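Inositol-1-monophosphatase (PDB 2P3N) hydrolyses, with magnesium, the phosphate esters of inositol monophosphates and fructose 1,6-bisphosphate, preferring D- to L-inositol-1-phosphate, and works as a homotetramer. Local coordinates at residues R3-F6 with S7-L11; K30-G33 with F34-V38; A181-G185 with A186-D190; V216-F219 with S220-A224. One frame throughout, in Å; residues are numbered along the deposited sequence.

Contact 1: R3-F6 with S7-L11; sequences RLDF and SIKLL
The amides of Ser7, Ile8, Lys9 and Leu10 each bond to the carbonyl four residues back, from Arg3 to Phe6, in unbroken alpha-helical register within helix 2-21. The side chains add links of the same spacing on several flanks of the helix. Ser7 has its hydroxyl anti to its own carbonyl carbon (chi1 -59°), which turns OG back along the helix to donate to Arg3 O at 2.7 Å; Ser7 N donates to the same Arg3 O at 3.0 Å from the opposite face of the carbonyl plane, and the buried hydroxyl is thus satisfied by the backbone. On another flank Lys9, extended beyond CG, brings NZ to 3.0 Å from Asp5 OD1, a salt bridge on the syn side of the carboxylate and 19° out of its plane. Both ends have second partners on Arg134 of the second subunit: Lys9 NZ donates to its carbonyl oxygen, Asp5 OD2 accepts from its amide. Were Lys9 an alanine, Asp5 OD1 would probably lose its cationic mate and that carbonyl this donor. The apolar pairs are Phe6 and Leu10, side by side, with Leu10 CG over one face of the ring and Leu10 CD1 3.7 Å from Phe6 CE2, and Leu4 and Ile8, where Leu4 CG lies 3.9 Å from Ile8 CD1. Phe6 and Leu10 face helix 40-56, and Phe6 also meets the Phe57 ring, just beyond that helix, edge to face, whereas Leu4 and Ile8 rest on Tyr121 of strand 118-123, and Ser7 lies against strands 95-102 and 105-113.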
loop_
_atom_site.group_PDB
_atom_site.type_symbol
_atom_site.label_atom_id
_atom_site.label_comp_id
_atom_site.label_asym_id
_atom_site.label_seq_id
_atom_site.Cartn_x
_atom_site.Cartn_y
_atom_site.Cartn_z
ATOM N N ARG A 3 17.512 -8.748 -17.717
ATOM C CA ARG A 3 17.060 -7.423 -18.101
ATOM C C ARG A 3 15.713 -7.045 -17.500
ATOM O O ARG A 3 15.563 -5.960 -16.944
ATOM C CB ARG A 3 17.005 -7.317 -19.626
ATOM C CG ARG A 3 18.386 -7.305 -20.284
ATOM C CD ARG A 3 18.328 -7.359 -21.819
ATOM N NE ARG A 3 19.676 -7.326 -22.392
ATOM C CZ ARG A 3 20.297 -6.223 -22.800
ATOM N NH1 ARG A 3 19.695 -5.044 -22.720
ATOM N NH2 ARG A 3 21.537 -6.298 -23.256
ATOM N N LEU A 4 14.730 -7.931 -17.609
ATOM C CA LEU A 4 13.403 -7.644 -17.066
ATOM C C LEU A 4 13.450 -7.398 -15.559
ATOM O O LEU A 4 12.939 -6.396 -15.078
ATOM C CB LEU A 4 12.444 -8.799 -17.357
ATOM C CG LEU A 4 11.041 -8.663 -16.767
ATOM C CD1 LEU A 4 10.251 -7.584 -17.513
ATOM C CD2 LEU A 4 10.333 -10.001 -16.869
ATOM N N ASP A 5 14.076 -8.317 -14.830
ATOM C CA ASP A 5 14.188 -8.235 -13.376
ATOM C C ASP A 5 14.920 -6.966 -12.930
ATOM O O ASP A 5 14.548 -6.320 -11.937
ATOM C CB ASP A 5 14.927 -9.473 -12.858
ATOM C CG ASP A 5 14.801 -9.645 -11.356
ATOM O OD1 ASP A 5 15.838 -9.826 -10.670
ATOM O OD2 ASP A 5 13.657 -9.608 -10.868
ATOM N N PHE A 6 15.976 -6.639 -13.669
ATOM C CA PHE A 6 16.811 -5.466 -13.433
ATOM C C PHE A 6 15.959 -4.213 -13.567
ATOM O O PHE A 6 16.045 -3.293 -12.763
ATOM C CB PHE A 6 17.932 -5.445 -14.481
ATOM C CG PHE A 6 18.635 -4.124 -14.615
ATOM C CD1 PHE A 6 19.723 -3.811 -13.809
ATOM C CD2 PHE A 6 18.214 -3.193 -15.562
ATOM C CE1 PHE A 6 20.389 -2.579 -13.948
ATOM C CE2 PHE A 6 18.866 -1.958 -15.712
ATOM C CZ PHE A 6 19.954 -1.651 -14.904
ATOM N N SER A 7 15.140 -4.199 -14.609
ATOM C CA SER A 7 14.263 -3.085 -14.911
ATOM C C SER A 7 13.197 -2.895 -13.845
ATOM O O SER A 7 12.917 -1.778 -13.417
ATOM C CB SER A 7 13.603 -3.322 -16.270
ATOM O OG SER A 7 14.588 -3.456 -17.285
ATOM N N ILE A 8 12.586 -3.996 -13.431
ATOM C CA ILE A 8 11.556 -3.953 -12.408
ATOM C C ILE A 8 12.118 -3.389 -11.110
ATOM O O ILE A 8 11.552 -2.447 -10.542
ATOM C CB ILE A 8 10.992 -5.353 -12.143
ATOM C CG1 ILE A 8 10.238 -5.836 -13.386
ATOM C CG2 ILE A 8 10.072 -5.335 -10.926
ATOM C CD1 ILE A 8 9.859 -7.309 -13.353
ATOM N N LYS A 9 13.230 -3.950 -10.648
ATOM C CA LYS A 9 13.832 -3.494 -9.408
ATOM C C LYS A 9 14.363 -2.070 -9.467
ATOM O O LYS A 9 14.367 -1.369 -8.465
ATOM C CB LYS A 9 14.944 -4.453 -9.004
ATOM C CG LYS A 9 14.424 -5.862 -8.871
ATOM C CD LYS A 9 15.446 -6.817 -8.306
ATOM C CE LYS A 9 14.799 -8.164 -8.105
ATOM N NZ LYS A 9 15.781 -9.210 -7.759
ATOM N N LEU A 10 14.799 -1.647 -10.646
ATOM C CA LEU A 10 15.343 -0.305 -10.842
ATOM C C LEU A 10 14.229 0.717 -10.772
ATOM O O LEU A 10 14.334 1.717 -10.073
ATOM C CB LEU A 10 16.001 -0.188 -12.217
ATOM C CG LEU A 10 17.355 0.489 -12.412
ATOM C CD1 LEU A 10 17.448 0.868 -13.881
ATOM C CD2 LEU A 10 17.522 1.720 -11.539
ATOM N N LEU A 11 13.159 0.481 -11.517
ATOM C CA LEU A 11 12.058 1.424 -11.503
ATOM C C LEU A 11 11.364 1.442 -10.153
ATOM O O LEU A 11 10.826 2.465 -9.748
ATOM C CB LEU A 11 11.046 1.100 -12.606
ATOM C CG LEU A 11 11.524 1.178 -14.061
ATOM C CD1 LEU A 11 10.433 1.829 -14.868
ATOM C CD2 LEU A 11 12.819 1.957 -14.186
#

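Contact 2: K30-G33 with F34-V38; sequences KKTG and FKDIV
Two hydrogen bonds join Lys31 and Thr32 to Asp36. The backbone one, Lys31 N to Asp36 O at 2.8 Å, is nearly straight. The other is made by side chains: Thr32 OG1 donates to Asp36 OD2 at 2.7 Å, meeting the carboxylate on its anti side and 19° out of its plane. Asp36 reaches back over the turn because its CG stands anti to the backbone N (chi1 172°), and the same OD2 also lies against Lys31 CB. A water lies 2.9 Å from Ile37 O and has a weak, longer link to Lys31 NZ. The Lys31 and Thr32 bonds to Asp36 close a beta-hairpin, the two-stranded antiparallel sheet of strands 29-30 and 37-38, in which Lys30 and Ile37 form a non-hydrogen-bonded pair. Gly33 sits in the connecting loop with a phi of 153°, backbone angles at which a side chain would collide with the carbonyl oxygen before it. Among the apolar contacts, the aliphatic part of Lys31 crosses Val38 at about a right angle, CD coming within a tight 3.5 Å of Val38 CB, and Ile37 CG2 lies 4.1 Å from Lys30 CA. As for charge, Lys31 NZ is 4.7 Å from Asp36 OD1 and makes its salt bridge with Glu66, with a long, weak ion pair to Glu65, a ligand of the bound magnesium. The amino group of Lys35 leaves the hairpin for carbonyl oxygens of Glu165 and Arg169 of the fourth subunit, while Ile37 packs on helix 84-89.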
loop_
_atom_site.group_PDB
_atom_site.type_symbol
_atom_site.label_atom_id
_atom_site.label_comp_id
_atom_site.label_asym_id
_atom_site.label_seq_id
_atom_site.Cartn_x
_atom_site.Cartn_y
_atom_site.Cartn_z
ATOM N N LYS A 30 9.172 25.069 -17.905
ATOM C CA LYS A 30 8.464 24.889 -19.174
ATOM C C LYS A 30 9.431 24.478 -20.283
ATOM O O LYS A 30 10.525 25.016 -20.370
ATOM C CB LYS A 30 7.774 26.193 -19.571
ATOM C CG LYS A 30 7.008 26.857 -18.451
ATOM C CD LYS A 30 6.344 28.125 -18.932
ATOM C CE LYS A 30 5.845 28.968 -17.774
ATOM N NZ LYS A 30 5.269 30.262 -18.244
ATOM N N LYS A 31 9.040 23.531 -21.130
ATOM C CA LYS A 31 9.919 23.108 -22.219
ATOM C C LYS A 31 9.503 23.761 -23.534
ATOM O O LYS A 31 10.333 24.339 -24.234
ATOM C CB LYS A 31 9.933 21.574 -22.341
ATOM C CG LYS A 31 10.694 20.887 -21.201
ATOM C CD LYS A 31 10.469 19.380 -21.135
ATOM C CE LYS A 31 11.205 18.624 -22.223
ATOM N NZ LYS A 31 11.005 17.146 -22.095
ATOM N N THR A 32 8.220 23.681 -23.864
ATOM C CA THR A 32 7.719 24.294 -25.090
ATOM C C THR A 32 6.344 24.899 -24.838
ATOM O O THR A 32 5.549 25.071 -25.762
ATOM C CB THR A 32 7.601 23.274 -26.242
ATOM O OG1 THR A 32 6.701 22.229 -25.858
ATOM C CG2 THR A 32 8.974 22.684 -26.594
ATOM N N GLY A 33 6.080 25.220 -23.576
ATOM C CA GLY A 33 4.808 25.800 -23.196
ATOM C C GLY A 33 4.497 25.455 -21.754
ATOM O O GLY A 33 5.341 24.884 -21.052
ATOM N N PHE A 34 3.288 25.792 -21.309
ATOM C CA PHE A 34 2.871 25.512 -19.937
ATOM C C PHE A 34 2.291 24.102 -19.789
ATOM O O PHE A 34 2.189 23.584 -18.679
ATOM C CB PHE A 34 1.833 26.544 -19.474
ATOM C CG PHE A 34 0.546 26.495 -20.248
ATOM C CD1 PHE A 34 0.477 26.996 -21.546
ATOM C CD2 PHE A 34 -0.587 25.902 -19.699
ATOM C CE1 PHE A 34 -0.707 26.899 -22.289
ATOM C CE2 PHE A 34 -1.772 25.801 -20.433
ATOM C CZ PHE A 34 -1.831 26.298 -21.729
ATOM N N LYS A 35 1.908 23.495 -20.911
ATOM C CA LYS A 35 1.340 22.143 -20.922
ATOM C C LYS A 35 2.437 21.094 -21.071
ATOM O O LYS A 35 2.193 19.897 -20.941
ATOM C CB LYS A 35 0.335 21.988 -22.076
ATOM C CG LYS A 35 -0.845 22.952 -22.024
ATOM C CD LYS A 35 -1.772 22.779 -23.222
ATOM C CE LYS A 35 -2.545 21.471 -23.172
ATOM N NZ LYS A 35 -3.642 21.502 -22.164
ATOM N N ASP A 36 3.648 21.558 -21.351
ATOM C CA ASP A 36 4.786 20.669 -21.530
ATOM C C ASP A 36 5.925 21.104 -20.617
ATOM O O ASP A 36 6.811 21.862 -21.017
ATOM C CB ASP A 36 5.233 20.694 -22.989
ATOM C CG ASP A 36 6.513 19.948 -23.208
ATOM O OD1 ASP A 36 6.665 18.861 -22.613
ATOM O OD2 ASP A 36 7.363 20.442 -23.975
ATOM N N ILE A 37 5.894 20.603 -19.385
ATOM C CA ILE A 37 6.890 20.956 -18.381
ATOM C C ILE A 37 7.833 19.825 -17.967
ATOM O O ILE A 37 7.630 18.651 -18.285
ATOM C CB ILE A 37 6.208 21.468 -17.100
ATOM C CG1 ILE A 37 5.279 20.375 -16.557
ATOM C CG2 ILE A 37 5.442 22.747 -17.386
ATOM C CD1 ILE A 37 4.799 20.606 -15.140
ATOM N N VAL A 38 8.871 20.208 -17.241
ATOM C CA VAL A 38 9.849 19.267 -16.741
ATOM C C VAL A 38 10.324 19.851 -15.414
ATOM O O VAL A 38 10.218 21.071 -15.188
ATOM C CB VAL A 38 11.053 19.105 -17.723
ATOM C CG1 VAL A 38 11.779 20.442 -17.902
ATOM C CG2 VAL A 38 12.017 18.037 -17.206
HETATM O O HOH W 1 8.986 16.363 -19.498
#

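Contact 3: A181-G185 with A186-D190; sequences AAYVG and AGRVD
One face of the Tyr183 ring carries the aliphatic arm of Arg188: CD stands 3.9 Å from the ring centroid and 13° off the normal, a CH-pi contact centred on the ring. Extended from CG to NE, the Arg188 chain runs along the ring to the phenol end, where NH1 comes to 3.6 Å from Tyr183 CZ, the guanidinium plane turned 43° from the ring. Both polar ends meet Glu118, by a salt bridge from Arg188 NH1 and a hydrogen bond from Tyr183 OH. With a leucine for Tyr183, Glu118 is likely to lose its phenol partner and the arm of Arg188 the flat ring beneath it. Beyond the ring, Tyr183 CB touches Val189 CG2 at 3.7 Å, and that methyl also crowds Val184 CG1. Helix 177-185 ends in a Schellman motif: Gly187 takes positive phi (79°), Tyr183 O receives Arg188 N at 2.9 Å in a weak bond, and Gly187 N reaches Val184 O, whose position is less sure, at 3.0 Å. The turn leads into strand 191-195; Ala182 and Ala186 pack on Leu120 of strand 118-123, Val184 on Phe233 of strand 230-234, and Tyr183 on Leu91 of the fourth subunit.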
loop_
_atom_site.group_PDB
_atom_site.type_symbol
_atom_site.label_atom_id
_atom_site.label_comp_id
_atom_site.label_asym_id
_atom_site.label_seq_id
_atom_site.Cartn_x
_atom_site.Cartn_y
_atom_site.Cartn_z
ATOM N N ALA A 181 -1.596 2.886 -21.570
ATOM C CA ALA A 181 -1.418 1.841 -22.567
ATOM C C ALA A 181 -1.396 0.508 -21.846
ATOM O O ALA A 181 -2.009 -0.458 -22.289
ATOM C CB ALA A 181 -0.117 2.047 -23.312
ATOM N N ALA A 182 -0.680 0.479 -20.722
ATOM C CA ALA A 182 -0.535 -0.720 -19.890
ATOM C C ALA A 182 -1.861 -1.150 -19.275
ATOM O O ALA A 182 -2.089 -2.337 -19.045
ATOM C CB ALA A 182 0.484 -0.470 -18.794
ATOM N N TYR A 183 -2.731 -0.185 -19.008
ATOM C CA TYR A 183 -4.021 -0.500 -18.437
ATOM C C TYR A 183 -4.868 -1.318 -19.403
ATOM O O TYR A 183 -5.697 -2.113 -18.971
ATOM C CB TYR A 183 -4.753 0.785 -18.042
ATOM C CG TYR A 183 -4.482 1.228 -16.618
ATOM C CD1 TYR A 183 -3.508 0.589 -15.835
ATOM C CD2 TYR A 183 -5.179 2.292 -16.057
ATOM C CE1 TYR A 183 -3.235 1.006 -14.523
ATOM C CE2 TYR A 183 -4.919 2.717 -14.754
ATOM C CZ TYR A 183 -3.945 2.074 -13.993
ATOM O OH TYR A 183 -3.673 2.512 -12.714
ATOM N N VAL A 184 -4.668 -1.133 -20.706
ATOM C CA VAL A 184 -5.446 -1.906 -21.669
ATOM C C VAL A 184 -4.921 -3.333 -21.630
ATOM O O VAL A 184 -5.681 -4.296 -21.740
ATOM C CB VAL A 184 -5.335 -1.355 -23.136
ATOM C CG1 VAL A 184 -5.363 0.169 -23.144
ATOM C CG2 VAL A 184 -4.093 -1.889 -23.814
ATOM N N GLY A 185 -3.610 -3.461 -21.464
ATOM C CA GLY A 185 -3.008 -4.778 -21.404
ATOM C C GLY A 185 -3.493 -5.540 -20.187
ATOM O O GLY A 185 -3.532 -6.763 -20.204
ATOM N N ALA A 186 -3.868 -4.815 -19.131
ATOM C CA ALA A 186 -4.345 -5.425 -17.886
ATOM C C ALA A 186 -5.859 -5.560 -17.857
ATOM O O ALA A 186 -6.421 -5.964 -16.849
ATOM C CB ALA A 186 -3.885 -4.602 -16.685
ATOM N N GLY A 187 -6.513 -5.211 -18.961
ATOM C CA GLY A 187 -7.962 -5.311 -19.042
ATOM C C GLY A 187 -8.749 -4.193 -18.366
ATOM O O GLY A 187 -9.980 -4.167 -18.413
ATOM N N ARG A 188 -8.049 -3.256 -17.741
ATOM C CA ARG A 188 -8.718 -2.165 -17.061
ATOM C C ARG A 188 -9.460 -1.240 -18.016
ATOM O O ARG A 188 -10.549 -0.765 -17.693
ATOM C CB ARG A 188 -7.707 -1.389 -16.223
ATOM C CG ARG A 188 -7.016 -2.269 -15.197
ATOM C CD ARG A 188 -6.318 -1.452 -14.148
ATOM N NE ARG A 188 -5.848 -2.301 -13.068
ATOM C CZ ARG A 188 -5.272 -1.841 -11.966
ATOM N NH1 ARG A 188 -5.097 -0.535 -11.811
ATOM N NH2 ARG A 188 -4.885 -2.688 -11.021
ATOM N N VAL A 189 -8.867 -0.956 -19.175
ATOM C CA VAL A 189 -9.529 -0.122 -20.179
ATOM C C VAL A 189 -9.630 -0.934 -21.438
ATOM O O VAL A 189 -8.958 -1.959 -21.573
ATOM C CB VAL A 189 -8.781 1.182 -20.527
ATOM C CG1 VAL A 189 -9.074 2.233 -19.474
ATOM C CG2 VAL A 189 -7.291 0.918 -20.679
ATOM N N ASP A 190 -10.456 -0.468 -22.369
ATOM C CA ASP A 190 -10.670 -1.196 -23.608
ATOM C C ASP A 190 -9.808 -0.734 -24.767
ATOM O O ASP A 190 -9.454 -1.524 -25.638
ATOM C CB ASP A 190 -12.159 -1.151 -23.948
ATOM C CG ASP A 190 -13.010 -1.834 -22.877
ATOM O OD1 ASP A 190 -12.838 -3.057 -22.669
ATOM O OD2 ASP A 190 -13.836 -1.153 -22.230
#

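Contact 4: V216-F219 with S220-A224; sequences VTDF and SGKEA
Asp218 and Ser220 face each other across the start of a tight turn, the carboxylate folded over the backbone that follows it. With CG set between the backbone N and the carbonyl carbon (chi1 81°), the Asp218 carboxylate swings forward, and its OD2 receives Ser220 N at 2.7 Å. The amide comes from above the carboxylate plane, 64° out of it. The Ser220 hydroxyl, also turned in between its own N and carbonyl carbon, lies close to both carboxylate oxygens: Ser220 OG is 2.5 Å from Asp218 OD2 and 2.6 Å from Asp218 OD1, so which one takes its proton is unsettled. At the other carboxylate oxygen, Asp218 OD1, Lys222 N makes a weak bond at 2.9 Å, and the Lys222 chain bends at chi2 and runs off the turn. The carboxylate thus receives the amide of Ser220, as in an Asx turn, and weakly that of Lys222, just past the type I beta turn from Asp218 to Gly221. That turn is closed by Gly221 N on Asp218 O at 3.2 Å; Gly221 has a phi of 83°, a conformation that suits glycine. The turn follows strand 215-217, an outermost strand of the five-stranded mixed sheet, and the chain doubles back so that Ala224 N bonds to Val216 O at 3.2 Å. Ala224 CB points in against the Thr217 backbone, 3.3 Å from Thr217 C. The Phe219 ring turns the other way, toward helix 239-253, and meets Trp195. Val216 packs against Phe233 of strand 230-234 and against helix 199-211.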
loop_
_atom_site.group_PDB
_atom_site.type_symbol
_atom_site.label_atom_id
_atom_site.label_comp_id
_atom_site.label_asym_id
_atom_site.label_seq_id
_atom_site.Cartn_x
_atom_site.Cartn_y
_atom_site.Cartn_z
ATOM N N VAL A 216 -1.886 -2.982 -31.132
ATOM C CA VAL A 216 -1.204 -1.704 -31.078
ATOM C C VAL A 216 -0.968 -1.316 -32.537
ATOM O O VAL A 216 -0.323 -2.049 -33.298
ATOM C CB VAL A 216 0.155 -1.816 -30.327
ATOM C CG1 VAL A 216 0.790 -0.437 -30.188
ATOM C CG2 VAL A 216 -0.055 -2.446 -28.956
ATOM N N THR A 217 -1.513 -0.172 -32.935
ATOM C CA THR A 217 -1.352 0.281 -34.308
ATOM C C THR A 217 -1.363 1.791 -34.440
ATOM O O THR A 217 -1.603 2.516 -33.469
ATOM C CB THR A 217 -2.473 -0.263 -35.211
ATOM O OG1 THR A 217 -2.215 0.132 -36.562
ATOM C CG2 THR A 217 -3.822 0.310 -34.794
ATOM N N ASP A 218 -1.096 2.253 -35.658
ATOM C CA ASP A 218 -1.110 3.675 -35.966
ATOM C C ASP A 218 -2.553 3.990 -36.368
ATOM O O ASP A 218 -3.418 3.116 -36.322
ATOM C CB ASP A 218 -0.170 3.987 -37.128
ATOM C CG ASP A 218 -0.790 3.680 -38.474
ATOM O OD1 ASP A 218 -1.060 2.491 -38.755
ATOM O OD2 ASP A 218 -1.016 4.637 -39.245
ATOM N N PHE A 219 -2.816 5.224 -36.776
ATOM C CA PHE A 219 -4.171 5.604 -37.154
ATOM C C PHE A 219 -4.672 4.967 -38.453
ATOM O O PHE A 219 -5.878 4.953 -38.722
ATOM C CB PHE A 219 -4.277 7.130 -37.240
ATOM C CG PHE A 219 -4.312 7.815 -35.895
ATOM C CD1 PHE A 219 -4.311 9.207 -35.809
ATOM C CD2 PHE A 219 -4.360 7.074 -34.714
ATOM C CE1 PHE A 219 -4.357 9.853 -34.570
ATOM C CE2 PHE A 219 -4.405 7.709 -33.471
ATOM C CZ PHE A 219 -4.405 9.101 -33.400
ATOM N N SER A 220 -3.757 4.435 -39.253
ATOM C CA SER A 220 -4.146 3.812 -40.510
ATOM C C SER A 220 -4.525 2.344 -40.309
ATOM O O SER A 220 -4.904 1.652 -41.262
ATOM C CB SER A 220 -3.006 3.921 -41.532
ATOM O OG SER A 220 -1.868 3.165 -41.143
ATOM N N GLY A 221 -4.423 1.878 -39.063
ATOM C CA GLY A 221 -4.758 0.499 -38.746
ATOM C C GLY A 221 -3.609 -0.452 -39.026
ATOM O O GLY A 221 -3.706 -1.665 -38.798
ATOM N N LYS A 222 -2.513 0.104 -39.524
ATOM C CA LYS A 222 -1.336 -0.682 -39.846
ATOM C C LYS A 222 -0.464 -0.807 -38.604
ATOM O O LYS A 222 -0.017 0.193 -38.051
ATOM C CB LYS A 222 -0.564 -0.004 -40.978
ATOM C CG LYS A 222 -1.356 0.108 -42.288
ATOM C CD LYS A 222 -1.659 -1.267 -42.877
ATOM C CE LYS A 222 -2.119 -1.169 -44.322
ATOM N NZ LYS A 222 -2.150 -2.514 -44.977
ATOM N N GLU A 223 -0.241 -2.044 -38.172
ATOM C CA GLU A 223 0.560 -2.347 -36.988
ATOM C C GLU A 223 1.666 -1.337 -36.701
ATOM O O GLU A 223 2.554 -1.123 -37.528
ATOM C CB GLU A 223 1.163 -3.740 -37.118
ATOM C CG GLU A 223 2.030 -4.131 -35.945
ATOM C CD GLU A 223 2.296 -5.614 -35.906
ATOM O OE1 GLU A 223 3.061 -6.059 -35.027
ATOM O OE2 GLU A 223 1.733 -6.332 -36.759
ATOM N N ALA A 224 1.617 -0.735 -35.514
ATOM C CA ALA A 224 2.596 0.272 -35.117
ATOM C C ALA A 224 3.842 -0.290 -34.442
ATOM O O ALA A 224 3.847 -1.415 -33.952
ATOM C CB ALA A 224 1.935 1.293 -34.202
#

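Overall arrangement
Contact 3 is the most buried and lies nearest the centre of the chain; the other three are partly buried. Contact 1 is a stretch of regular helix, contact 3 the end of one, and contacts 2 and 4 are turns in which the chain folds back on itself after a strand. Each turn relies on an aspartate accepting from nearby groups, while contact 1 adds a salt bridge and apolar pairs, contact 3 a CH-pi stack and a valine contact, to the helical bonds. Contacts 3 and 4, with nearest atoms about 7 Å apart, share strand 230-234 through Phe233. Contacts 2 and 3, on opposite sides of the chain's centre, both touch the fourth subunit; contact 1 meets the second and third, contact 4 none.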